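Local structure of genome polyprotein (Rhinovirus C, 6KU8) at residues Arg137-Tyr143 with Arg170-Ala176; Val57-Cys63 with Ile75-Asp81; Lys111-Leu115 with Lys146-Cys150. The protein probably cleaves the viral polyprotein as the 3C cysteine protease of a rhinovirus, and is inhibited by rupintrivir. All coordinates share one frame; numbering follows the deposited sequence.

Contact 1: Arg137-Tyr143 with Arg170-Ala176; sequences RLLKYNY and RVGYGAA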
loop_
_atom_site.group_PDB
_atom_site.type_symbol
_atom_site.label_atom_id
_atom_site.label_comp_id
_atom_site.label_asym_id
_atom_site.label_seq_id
_atom_site.Cartn_x
_atom_site.Cartn_y
_atom_site.Cartn_z
ATOM N N ARG A 137 -11.083 -5.197 -6.271
ATOM C CA ARG A 137 -10.305 -6.008 -5.330
ATOM C C ARG A 137 -9.985 -5.256 -4.040
ATOM O O ARG A 137 -8.897 -5.400 -3.474
ATOM C CB ARG A 137 -9.022 -6.514 -5.983
ATOM C CG ARG A 137 -9.266 -7.368 -7.245
ATOM C CD ARG A 137 -7.963 -7.853 -7.860
ATOM N NE ARG A 137 -8.204 -8.748 -8.987
ATOM C CZ ARG A 137 -7.293 -9.095 -9.891
ATOM N NH1 ARG A 137 -6.051 -8.636 -9.803
ATOM N NH2 ARG A 137 -7.636 -9.896 -10.896
ATOM N N LEU A 138 -10.936 -4.461 -3.560
ATOM C CA LEU A 138 -10.755 -3.724 -2.315
ATOM C C LEU A 138 -11.128 -4.586 -1.117
ATOM O O LEU A 138 -12.058 -5.395 -1.187
ATOM C CB LEU A 138 -11.605 -2.455 -2.310
ATOM C CG LEU A 138 -11.092 -1.362 -3.243
ATOM C CD1 LEU A 138 -12.128 -0.249 -3.294
ATOM C CD2 LEU A 138 -9.734 -0.856 -2.749
ATOM N N LEU A 139 -10.383 -4.410 -0.024
ATOM C CA LEU A 139 -10.742 -4.914 1.295
ATOM C C LEU A 139 -11.231 -3.724 2.126
ATOM O O LEU A 139 -10.687 -2.623 2.008
ATOM C CB LEU A 139 -9.543 -5.596 1.969
ATOM C CG LEU A 139 -8.741 -6.610 1.139
ATOM C CD1 LEU A 139 -7.538 -7.171 1.915
ATOM C CD2 LEU A 139 -9.665 -7.714 0.656
ATOM N N LYS A 140 -12.281 -3.925 2.932
ATOM C CA LYS A 140 -12.872 -2.824 3.687
ATOM C C LYS A 140 -12.718 -3.056 5.184
ATOM O O LYS A 140 -12.792 -4.193 5.661
ATOM C CB LYS A 140 -14.358 -2.633 3.343
ATOM C CG LYS A 140 -14.973 -1.342 3.942
ATOM C CD LYS A 140 -16.137 -1.586 4.890
ATOM C CE LYS A 140 -16.092 -2.931 5.559
ATOM N NZ LYS A 140 -17.383 -3.270 6.235
ATOM N N TYR A 141 -12.483 -1.965 5.928
ATOM C CA TYR A 141 -12.392 -2.045 7.379
ATOM C C TYR A 141 -13.211 -0.916 7.993
ATOM O O TYR A 141 -13.242 0.203 7.467
ATOM C CB TYR A 141 -10.919 -2.003 7.881
ATOM C CG TYR A 141 -9.941 -1.388 6.886
ATOM C CD1 TYR A 141 -9.452 -0.100 7.054
ATOM C CD2 TYR A 141 -9.520 -2.104 5.776
ATOM C CE1 TYR A 141 -8.566 0.461 6.127
ATOM C CE2 TYR A 141 -8.655 -1.555 4.849
ATOM C CZ TYR A 141 -8.182 -0.277 5.028
ATOM O OH TYR A 141 -7.312 0.256 4.108
ATOM N N ASN A 142 -13.892 -1.226 9.098
ATOM C CA ASN A 142 -14.727 -0.249 9.805
ATOM C C ASN A 142 -13.844 0.579 10.736
ATOM O O ASN A 142 -13.823 0.400 11.953
ATOM C CB ASN A 142 -15.844 -0.947 10.574
ATOM C CG ASN A 142 -16.784 -1.726 9.659
ATOM O OD1 ASN A 142 -17.138 -1.259 8.573
ATOM N ND2 ASN A 142 -17.184 -2.917 10.086
ATOM N N TYR A 143 -13.081 1.490 10.130
ATOM C CA TYR A 143 -12.228 2.403 10.865
ATOM C C TYR A 143 -12.205 3.732 10.122
ATOM O O TYR A 143 -12.113 3.737 8.888
ATOM C CB TYR A 143 -10.805 1.846 11.013
ATOM C CG TYR A 143 -9.905 2.739 11.823
ATOM C CD1 TYR A 143 -9.777 2.578 13.202
ATOM C CD2 TYR A 143 -9.205 3.764 11.215
ATOM C CE1 TYR A 143 -8.953 3.416 13.944
ATOM C CE2 TYR A 143 -8.396 4.614 11.942
ATOM C CZ TYR A 143 -8.266 4.438 13.304
ATOM O OH TYR A 143 -7.438 5.291 14.005
ATOM N N ARG A 170 -15.885 7.194 7.509
ATOM C CA ARG A 170 -16.397 6.141 8.377
ATOM C C ARG A 170 -15.653 4.823 8.201
ATOM O O ARG A 170 -15.373 4.143 9.183
ATOM C CB ARG A 170 -17.906 5.926 8.122
ATOM C CG ARG A 170 -18.790 7.106 8.530
ATOM C CD ARG A 170 -18.647 7.371 10.012
ATOM N NE ARG A 170 -18.922 6.135 10.745
ATOM C CZ ARG A 170 -18.291 5.735 11.848
ATOM N NH1 ARG A 170 -17.325 6.472 12.388
ATOM N NH2 ARG A 170 -18.633 4.580 12.408
ATOM N N VAL A 171 -15.312 4.444 6.970
ATOM C CA VAL A 171 -14.621 3.189 6.699
ATOM C C VAL A 171 -13.385 3.477 5.858
ATOM O O VAL A 171 -13.222 4.561 5.294
ATOM C CB VAL A 171 -15.513 2.173 5.973
ATOM C CG1 VAL A 171 -16.770 1.853 6.805
ATOM C CG2 VAL A 171 -15.870 2.708 4.592
ATOM N N GLY A 172 -12.515 2.475 5.766
ATOM C CA GLY A 172 -11.342 2.550 4.923
ATOM C C GLY A 172 -11.352 1.425 3.907
ATOM O O GLY A 172 -11.886 0.347 4.163
ATOM N N TYR A 173 -10.764 1.693 2.741
ATOM C CA TYR A 173 -10.636 0.728 1.658
ATOM C C TYR A 173 -9.152 0.489 1.423
ATOM O O TYR A 173 -8.378 1.443 1.303
ATOM C CB TYR A 173 -11.292 1.222 0.354
ATOM C CG TYR A 173 -12.702 1.743 0.533
ATOM C CD1 TYR A 173 -13.786 0.889 0.515
ATOM C CD2 TYR A 173 -12.939 3.096 0.721
ATOM C CE1 TYR A 173 -15.088 1.365 0.677
ATOM C CE2 TYR A 173 -14.227 3.589 0.907
ATOM C CZ TYR A 173 -15.294 2.720 0.879
ATOM O OH TYR A 173 -16.566 3.209 1.040
ATOM N N GLY A 174 -8.764 -0.774 1.385
ATOM C CA GLY A 174 -7.396 -1.158 1.073
ATOM C C GLY A 174 -7.363 -1.942 -0.233
ATOM O O GLY A 174 -8.253 -2.751 -0.494
ATOM N N ALA A 175 -6.339 -1.688 -1.039
ATOM C CA ALA A 175 -6.120 -2.485 -2.242
ATOM C C ALA A 175 -5.487 -3.816 -1.839
ATOM O O ALA A 175 -4.415 -3.834 -1.229
ATOM C CB ALA A 175 -5.222 -1.733 -3.230
ATOM N N ALA A 176 -6.142 -4.924 -2.172
ATOM C CA ALA A 176 -5.617 -6.224 -1.776
ATOM C C ALA A 176 -4.228 -6.443 -2.365
ATOM O O ALA A 176 -3.990 -6.195 -3.554
ATOM C CB ALA A 176 -6.558 -7.349 -2.206
#

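Contact 2: Val57-Cys63 with Ile75-Asp81; sequences VRVLKQC and ITLLWLD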
loop_
_atom_site.group_PDB
_atom_site.type_symbol
_atom_site.label_atom_id
_atom_site.label_comp_id
_atom_site.label_asym_id
_atom_site.label_seq_id
_atom_site.Cartn_x
_atom_site.Cartn_y
_atom_site.Cartn_z
ATOM N N VAL A 57 14.650 9.647 -6.886
ATOM C CA VAL A 57 14.998 8.288 -7.275
ATOM C C VAL A 57 14.397 8.024 -8.651
ATOM O O VAL A 57 13.197 8.239 -8.860
ATOM C CB VAL A 57 14.488 7.260 -6.246
ATOM C CG1 VAL A 57 14.815 5.841 -6.704
ATOM C CG2 VAL A 57 15.082 7.554 -4.851
ATOM N N ARG A 58 15.227 7.552 -9.582
ATOM C CA ARG A 58 14.746 7.252 -10.923
ATOM C C ARG A 58 13.936 5.964 -10.930
ATOM O O ARG A 58 14.361 4.947 -10.367
ATOM C CB ARG A 58 15.915 7.138 -11.903
ATOM C CG ARG A 58 15.486 6.623 -13.271
ATOM C CD ARG A 58 16.461 7.029 -14.367
ATOM N NE ARG A 58 17.672 6.222 -14.364
ATOM C CZ ARG A 58 18.063 5.477 -15.391
ATOM N NH1 ARG A 58 17.336 5.458 -16.502
ATOM N NH2 ARG A 58 19.182 4.770 -15.316
ATOM N N VAL A 59 12.769 6.011 -11.572
ATOM C CA VAL A 59 11.909 4.841 -11.753
ATOM C C VAL A 59 12.294 4.162 -13.064
ATOM O O VAL A 59 12.099 4.725 -14.141
ATOM C CB VAL A 59 10.424 5.218 -11.757
ATOM C CG1 VAL A 59 9.558 3.995 -12.115
ATOM C CG2 VAL A 59 10.011 5.778 -10.400
ATOM N N LEU A 60 12.814 2.935 -12.976
ATOM C CA LEU A 60 13.194 2.208 -14.185
ATOM C C LEU A 60 11.965 1.731 -14.948
ATOM O O LEU A 60 11.942 1.761 -16.183
ATOM C CB LEU A 60 14.089 1.026 -13.828
ATOM C CG LEU A 60 15.436 1.348 -13.176
ATOM C CD1 LEU A 60 16.087 0.066 -12.674
ATOM C CD2 LEU A 60 16.354 2.101 -14.135
ATOM N N LYS A 61 10.934 1.296 -14.229
ATOM C CA LYS A 61 9.702 0.815 -14.832
ATOM C C LYS A 61 8.577 0.994 -13.823
ATOM O O LYS A 61 8.784 0.838 -12.615
ATOM C CB LYS A 61 9.811 -0.657 -15.250
ATOM C CG LYS A 61 8.510 -1.271 -15.778
ATOM C CD LYS A 61 8.724 -2.713 -16.259
ATOM C CE LYS A 61 7.519 -3.236 -17.044
ATOM N NZ LYS A 61 7.859 -4.452 -17.856
ATOM N N GLN A 62 7.394 1.341 -14.336
ATOM C CA GLN A 62 6.187 1.532 -13.539
ATOM C C GLN A 62 5.101 0.623 -14.105
ATOM O O GLN A 62 4.911 0.577 -15.325
ATOM C CB GLN A 62 5.770 3.014 -13.571
ATOM C CG GLN A 62 4.417 3.345 -12.942
ATOM C CD GLN A 62 4.182 4.851 -12.798
ATOM O OE1 GLN A 62 5.092 5.658 -13.000
ATOM N NE2 GLN A 62 2.957 5.231 -12.438
ATOM N N CYS A 63 4.428 -0.146 -13.242
ATOM C CA CYS A 63 3.335 -1.023 -13.673
ATOM C C CYS A 63 2.074 -0.672 -12.895
ATOM O O CYS A 63 2.002 -0.901 -11.684
ATOM C CB CYS A 63 3.671 -2.503 -13.477
ATOM S SG CYS A 63 5.260 -3.014 -14.138
ATOM N N ILE A 75 -3.156 -0.134 -7.113
ATOM C CA ILE A 75 -1.776 -0.496 -6.831
ATOM C C ILE A 75 -0.917 -0.246 -8.061
ATOM O O ILE A 75 -1.214 -0.739 -9.158
ATOM C CB ILE A 75 -1.658 -1.959 -6.384
ATOM C CG1 ILE A 75 -2.262 -2.133 -4.994
ATOM C CG2 ILE A 75 -0.199 -2.387 -6.409
ATOM C CD1 ILE A 75 -2.533 -3.543 -4.659
ATOM N N THR A 76 0.169 0.494 -7.867
ATOM C CA THR A 76 1.204 0.672 -8.869
ATOM C C THR A 76 2.505 0.098 -8.331
ATOM O O THR A 76 2.858 0.345 -7.172
ATOM C CB THR A 76 1.362 2.152 -9.212
ATOM O OG1 THR A 76 0.204 2.586 -9.935
ATOM C CG2 THR A 76 2.605 2.380 -10.040
ATOM N N LEU A 77 3.191 -0.701 -9.160
ATOM C CA LEU A 77 4.520 -1.209 -8.842
ATOM C C LEU A 77 5.561 -0.251 -9.396
ATOM O O LEU A 77 5.465 0.168 -10.555
ATOM C CB LEU A 77 4.752 -2.605 -9.442
ATOM C CG LEU A 77 3.790 -3.770 -9.184
ATOM C CD1 LEU A 77 4.401 -5.080 -9.651
ATOM C CD2 LEU A 77 3.413 -3.859 -7.716
ATOM N N LEU A 78 6.545 0.107 -8.578
ATOM C CA LEU A 78 7.696 0.873 -9.041
ATOM C C LEU A 78 8.927 -0.014 -8.980
ATOM O O LEU A 78 9.193 -0.641 -7.949
ATOM C CB LEU A 78 7.934 2.127 -8.203
ATOM C CG LEU A 78 6.771 3.089 -7.983
ATOM C CD1 LEU A 78 7.232 4.210 -7.060
ATOM C CD2 LEU A 78 6.254 3.614 -9.317
ATOM N N TRP A 79 9.664 -0.083 -10.081
ATOM C CA TRP A 79 10.980 -0.713 -10.087
ATOM C C TRP A 79 11.990 0.427 -10.076
ATOM O O TRP A 79 12.060 1.214 -11.027
ATOM C CB TRP A 79 11.170 -1.632 -11.292
ATOM C CG TRP A 79 10.156 -2.748 -11.388
ATOM C CD1 TRP A 79 8.896 -2.666 -11.908
ATOM C CD2 TRP A 79 10.336 -4.115 -10.987
ATOM N NE1 TRP A 79 8.273 -3.888 -11.838
ATOM C CE2 TRP A 79 9.138 -4.795 -11.280
ATOM C CE3 TRP A 79 11.390 -4.823 -10.408
ATOM C CZ2 TRP A 79 8.968 -6.155 -11.020
ATOM C CZ3 TRP A 79 11.220 -6.177 -10.141
ATOM C CH2 TRP A 79 10.016 -6.829 -10.449
ATOM N N LEU A 80 12.747 0.522 -8.992
ATOM C CA LEU A 80 13.543 1.694 -8.660
ATOM C C LEU A 80 15.012 1.498 -9.004
ATOM O O LEU A 80 15.557 0.400 -8.882
ATOM C CB LEU A 80 13.408 2.009 -7.170
ATOM C CG LEU A 80 11.955 2.204 -6.740
ATOM C CD1 LEU A 80 11.840 2.232 -5.214
ATOM C CD2 LEU A 80 11.444 3.498 -7.325
ATOM N N ASP A 81 15.655 2.591 -9.413
ATOM C CA ASP A 81 17.076 2.566 -9.761
ATOM C C ASP A 81 17.897 2.822 -8.500
ATOM O O ASP A 81 18.371 3.925 -8.236
ATOM C CB ASP A 81 17.376 3.586 -10.852
ATOM C CG ASP A 81 18.782 3.436 -11.414
ATOM O OD1 ASP A 81 19.384 2.352 -11.243
ATOM O OD2 ASP A 81 19.280 4.397 -12.020
HETATM O O HOH W 1 17.893 6.696 -8.756
HETATM O O HOH W 2 21.534 4.903 -12.876
#

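Contact 3: Lys111-Leu115 with Lys146-Cys150; sequences KFPML and KPGQC. With AG7 (4-{2-(4-fluoro-benzyl)-6-methyl-5-[(5-methyl-isoxazole-3-carbonyl)-amino]-4-oxo-heptanoylamino}-5-(2-oxo-pyrrolidin-3-yl)-pentanoic acid ethyl ester), chain B.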
loop_
_atom_site.group_PDB
_atom_site.type_symbol
_atom_site.label_atom_id
_atom_site.label_comp_id
_atom_site.label_asym_id
_atom_site.label_seq_id
_atom_site.Cartn_x
_atom_site.Cartn_y
_atom_site.Cartn_z
ATOM N N LYS A 111 2.242 13.786 8.909
ATOM C CA LYS A 111 1.013 13.934 9.687
ATOM C C LYS A 111 0.794 12.773 10.640
ATOM O O LYS A 111 0.130 12.938 11.669
ATOM C CB LYS A 111 -0.204 14.025 8.758
ATOM C CG LYS A 111 -0.385 15.361 8.055
ATOM C CD LYS A 111 -1.017 15.159 6.683
ATOM C CE LYS A 111 -1.672 16.436 6.171
ATOM N NZ LYS A 111 -1.937 16.341 4.710
ATOM N N PHE A 112 1.308 11.594 10.304
ATOM C CA PHE A 112 1.049 10.369 11.058
ATOM C C PHE A 112 2.373 9.658 11.244
ATOM O O PHE A 112 2.675 8.672 10.561
ATOM C CB PHE A 112 0.031 9.486 10.341
ATOM C CG PHE A 112 -1.251 10.185 10.090
ATOM C CD1 PHE A 112 -1.569 10.641 8.819
ATOM C CD2 PHE A 112 -2.120 10.439 11.148
ATOM C CE1 PHE A 112 -2.765 11.307 8.596
ATOM C CE2 PHE A 112 -3.310 11.109 10.938
ATOM C CZ PHE A 112 -3.631 11.548 9.666
ATOM N N PRO A 113 3.204 10.156 12.146
ATOM C CA PRO A 113 4.549 9.603 12.275
ATOM C C PRO A 113 4.521 8.304 13.080
ATOM O O PRO A 113 3.918 8.232 14.157
ATOM C CB PRO A 113 5.309 10.734 12.971
ATOM C CG PRO A 113 4.245 11.407 13.828
ATOM C CD PRO A 113 3.009 11.374 12.956
ATOM N N MET A 114 5.131 7.259 12.511
ATOM C CA MET A 114 5.145 5.900 13.075
ATOM C C MET A 114 3.785 5.513 13.651
ATOM O O MET A 114 3.660 5.036 14.780
ATOM C CB MET A 114 6.250 5.743 14.123
ATOM C CG MET A 114 7.655 5.958 13.553
ATOM S SD MET A 114 8.060 4.832 12.174
ATOM C CE MET A 114 9.817 5.201 12.012
ATOM N N LEU A 115 2.755 5.702 12.842
ATOM C CA LEU A 115 1.408 5.347 13.250
ATOM C C LEU A 115 1.205 3.844 13.154
ATOM O O LEU A 115 1.614 3.207 12.177
ATOM C CB LEU A 115 0.381 6.067 12.377
ATOM C CG LEU A 115 -1.086 5.763 12.654
ATOM C CD1 LEU A 115 -1.445 6.153 14.073
ATOM C CD2 LEU A 115 -1.963 6.500 11.669
ATOM N N LYS A 146 -8.015 8.504 7.593
ATOM C CA LYS A 146 -7.915 9.932 7.323
ATOM C C LYS A 146 -7.068 10.221 6.092
ATOM O O LYS A 146 -6.191 9.428 5.732
ATOM C CB LYS A 146 -7.305 10.671 8.519
ATOM C CG LYS A 146 -8.176 10.647 9.766
ATOM C CD LYS A 146 -7.596 11.506 10.878
ATOM C CE LYS A 146 -8.544 11.556 12.078
ATOM N NZ LYS A 146 -9.887 12.100 11.686
ATOM N N PRO A 147 -7.296 11.360 5.432
ATOM C CA PRO A 147 -6.370 11.787 4.377
ATOM C C PRO A 147 -4.944 11.806 4.916
ATOM O O PRO A 147 -4.708 12.147 6.077
ATOM C CB PRO A 147 -6.862 13.194 4.015
ATOM C CG PRO A 147 -8.317 13.195 4.409
ATOM C CD PRO A 147 -8.430 12.293 5.604
ATOM N N GLY A 148 -3.991 11.418 4.067
ATOM C CA GLY A 148 -2.600 11.317 4.447
ATOM C C GLY A 148 -2.152 9.935 4.894
ATOM O O GLY A 148 -0.949 9.707 5.034
ATOM N N GLN A 149 -3.077 9.003 5.104
ATOM C CA GLN A 149 -2.722 7.647 5.484
ATOM C C GLN A 149 -2.609 6.710 4.287
ATOM O O GLN A 149 -2.368 5.517 4.475
ATOM C CB GLN A 149 -3.742 7.110 6.489
ATOM C CG GLN A 149 -3.747 7.903 7.781
ATOM C CD GLN A 149 -4.822 7.457 8.724
ATOM O OE1 GLN A 149 -5.782 6.795 8.321
ATOM N NE2 GLN A 149 -4.667 7.801 10.004
ATOM N N CYS A 150 -2.764 7.215 3.064
ATOM C CA CYS A 150 -2.676 6.327 1.916
ATOM C C CYS A 150 -1.279 5.733 1.795
ATOM O O CYS A 150 -0.274 6.359 2.152
ATOM C CB CYS A 150 -3.061 7.049 0.630
ATOM S SG CYS A 150 -4.856 7.054 0.415
HETATM C C01 AG7 B . -10.825 9.099 -1.600
HETATM C C02 AG7 B . -9.727 9.574 -2.536
HETATM O O03 AG7 B . -10.659 8.497 -0.578
HETATM C C04 AG7 B . -8.383 8.882 -2.355
HETATM C C05 AG7 B . -7.640 9.218 -3.636
HETATM C C06 AG7 B . -8.091 8.300 -4.784
HETATM C C07 AG7 B . -8.109 6.926 -4.605
HETATM C C08 AG7 B . -8.516 6.095 -5.636
HETATM C C09 AG7 B . -8.914 6.631 -6.856
HETATM C C10 AG7 B . -8.899 8.007 -7.039
HETATM C C11 AG7 B . -8.489 8.841 -6.006
HETATM N N12 AG7 B . -7.066 8.705 -0.095
HETATM C C13 AG7 B . -6.599 9.419 1.107
HETATM C C14 AG7 B . -7.175 8.614 2.261
HETATM C C15 AG7 B . -8.726 8.871 2.377
HETATM C C16 AG7 B . -9.224 8.318 3.808
HETATM N N17 AG7 B . -10.119 9.164 4.294
HETATM O O18 AG7 B . -8.850 7.318 4.321
HETATM C C19 AG7 B . -5.102 9.690 1.304
HETATM C C20 AG7 B . -4.397 9.885 -0.047
HETATM C C21 AG7 B . -4.364 11.396 -0.089
HETATM O O22 AG7 B . -4.562 12.088 -1.280
HETATM O O23 AG7 B . -4.206 11.964 0.937
HETATM C C47 AG7 B . -7.782 9.487 -1.087
HETATM O O48 AG7 B . -7.921 10.646 -0.886
HETATM C C50 AG7 B . -4.546 13.469 -1.077
HETATM C C53 AG7 B . -4.401 14.151 -2.437
HETATM C C57 AG7 B . -12.183 9.500 -2.143
HETATM N N58 AG7 B . -13.198 8.877 -1.383
HETATM C C59 AG7 B . -14.385 8.482 -2.058
HETATM O O60 AG7 B . -14.623 8.605 -3.218
HETATM C C78 AG7 B . -12.398 11.009 -2.008
HETATM C C81 AG7 B . -13.660 11.505 -2.725
HETATM F F1 AG7 B . -9.320 5.801 -7.867
HETATM C C82 AG7 B . -12.450 11.379 -0.522
HETATM C C83 AG7 B . -10.305 10.318 3.322
HETATM C C84 AG7 B . -9.041 10.177 2.352
HETATM C C1 AG7 B . -15.317 7.903 -1.062
#

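Contact 1: Arg137-Tyr143 with Arg170-Ala176
The phenol ring of Y141 lies flat over the opposing backbone, with G172 O 3.5 Å above the ring plane and over its centre. The ring lies against two glycines of the partner strand, G172 and G174, which have no side chains on the face that carries Y141; Y141 CE1 is 3.7 Å from G172 CA. The first torsion of Y141 is unusual (chi1 21°, well away from a staggered value) and folds the ring back across the neighbouring strand. Y141 OH lies 3.2 Å from Y173 O, and its established partner is H164 ND1, to which it is hydrogen-bonded.

Strands 138-141 and 172-176 run antiparallel at 148°. L139 with G174 and Y141 with G172 are the hydrogen-bonded pairs; the bond from G174 N to L139 O is short and nearly straight (2.7 Å, 174° at the hydrogen). At the end where the chain turns at R137, A176 N adds a bond to R137 O, and A176 CB lies 4.1 Å from L139 CG.

On the face carrying L138, K140 and Y173, L138 CD1 meets Y173 CB at 4.0 Å. K140 bends at its second and third torsions, laying CD against V171 CB at 4.0 Å while NZ bonds N142 OD1.

This ladder belongs to the C-terminal barrel of the chymotrypsin-like fold. H164 is bonded at ND1 by Y141 OH and at NE2 by the inhibitor, consistent with the tyrosine helping to orient the histidine.

Contact 2: Val57-Cys63 with Ile75-Asp81
W79 O receives two backbone N-H groups, from L60 N at 2.7 Å and, weakly, from K61 N at 3.4 Å. L60 and K61 thus both face W79 in a classic beta bulge, and the register slips by one residue between V59 and K61. Strand 61-63 lies nearly antiparallel to 75-80 (165°), whereas 57-59 meets it at 119°, so the chain bends sharply at the bulge.

Beyond it the ladder is regular. W79 N gives a nearly straight bond to K61 O, and the C63 and L77 pair exchanges two bonds through N and O. On the other side of the bulge D81 N donates to R58 O at 2.9 Å. A water that accepts from R58 N and donates to D81 O extends this end of the ladder. L80 O is satisfied outside the segments, by N36 ND2, and T76 OG1 by T42 OG1.

The charged pair is looser. R58 NH2 stands 3.3 Å and R58 NE 3.4 Å from D81 OD2 in a salt bridge; both hydrogen bonds are weak, being long and bent to 135° at the hydrogen. A second water donates to OD2 and takes a weak bond from R58 NH2, while L60 CD2 sits over a face of the guanidinium.

Apolar contacts occupy both faces. The V57 side chain crosses that of L80 at about a right angle, and V59 CG2 touches L80 CD2 at 4.1 Å, the V59-L80 pair sharing its face with L78 and Q62. On the other face, C63 SG approaches the edge of the W79 ring, 4.9 Å from the five-membered ring's centroid, and K61 lies alongside the indole. In this wall of the N-terminal barrel, the chemistry implies that main-chain bonds hold the strands together, with the ion pair a weaker addition at their exposed end.

Contact 3: Lys111-Leu115 with Lys146-Cys150
K146-Q149 forms a type II beta turn, closed by a bond from Q149 N to K146 O at 3.2 Å, and G148 takes the positive phi (94°) that suits this position. The turn leads to C150, the presumed nucleophile of this chymotrypsin-like cysteine protease, and probably corresponds to the oxyanion-hole region, as in related proteases; the 111-115 loop packs against the side of the turn away from the inhibitor, without a cross-segment hydrogen bond.

F112 carries the contact. Q149 CG lies over one face of its ring in a CH-pi contact, 3.9 Å from the centroid and 23° off the normal. Beyond CG the glutamine chain is extended, taking NE2 over the same ring, offset toward the rim, with the amide turned 62° from the ring plane. P147 O approaches the ring edge in plane, and K146 CB touches CZ obliquely.

L115 CD2 reaches the same amide, 3.4 Å from Q149 NE2. Q149 OE1 turns back to accept K146 N at 2.9 Å, well above its carbonyl plane, which helps hold the glutamine chain against the F112 ring face.

P147 CD lies 3.6 Å from C83 of the inhibitor, and G148 N donates to its O23 at 3.2 Å.

In the fold
Contact 2 comes first along the chain, in the N-terminal six-stranded barrel; contacts 1 and 3 follow in the C-terminal half, where their segments alternate in sequence. Contact 1 joins two strands of the second sheet, contact 3 two loops. Centres of contacts 1 and 2 are about 25 Å apart, yet I75 CD1 reaches A176 O at 3.2 Å, so the two barrels meet there. Contacts 1 and 3 have centres about 15 Å apart: contact 3 supplies K146, P147, G148 and C150 to the inhibitor pocket, while the Y173 side chain of contact 1 comes within about 5 Å of the inhibitor. Contacts 2 and 3 have centres about 23 Å apart, nearest atoms about 10 Å. In this chymotrypsin-like fold the active site lies between the barrels.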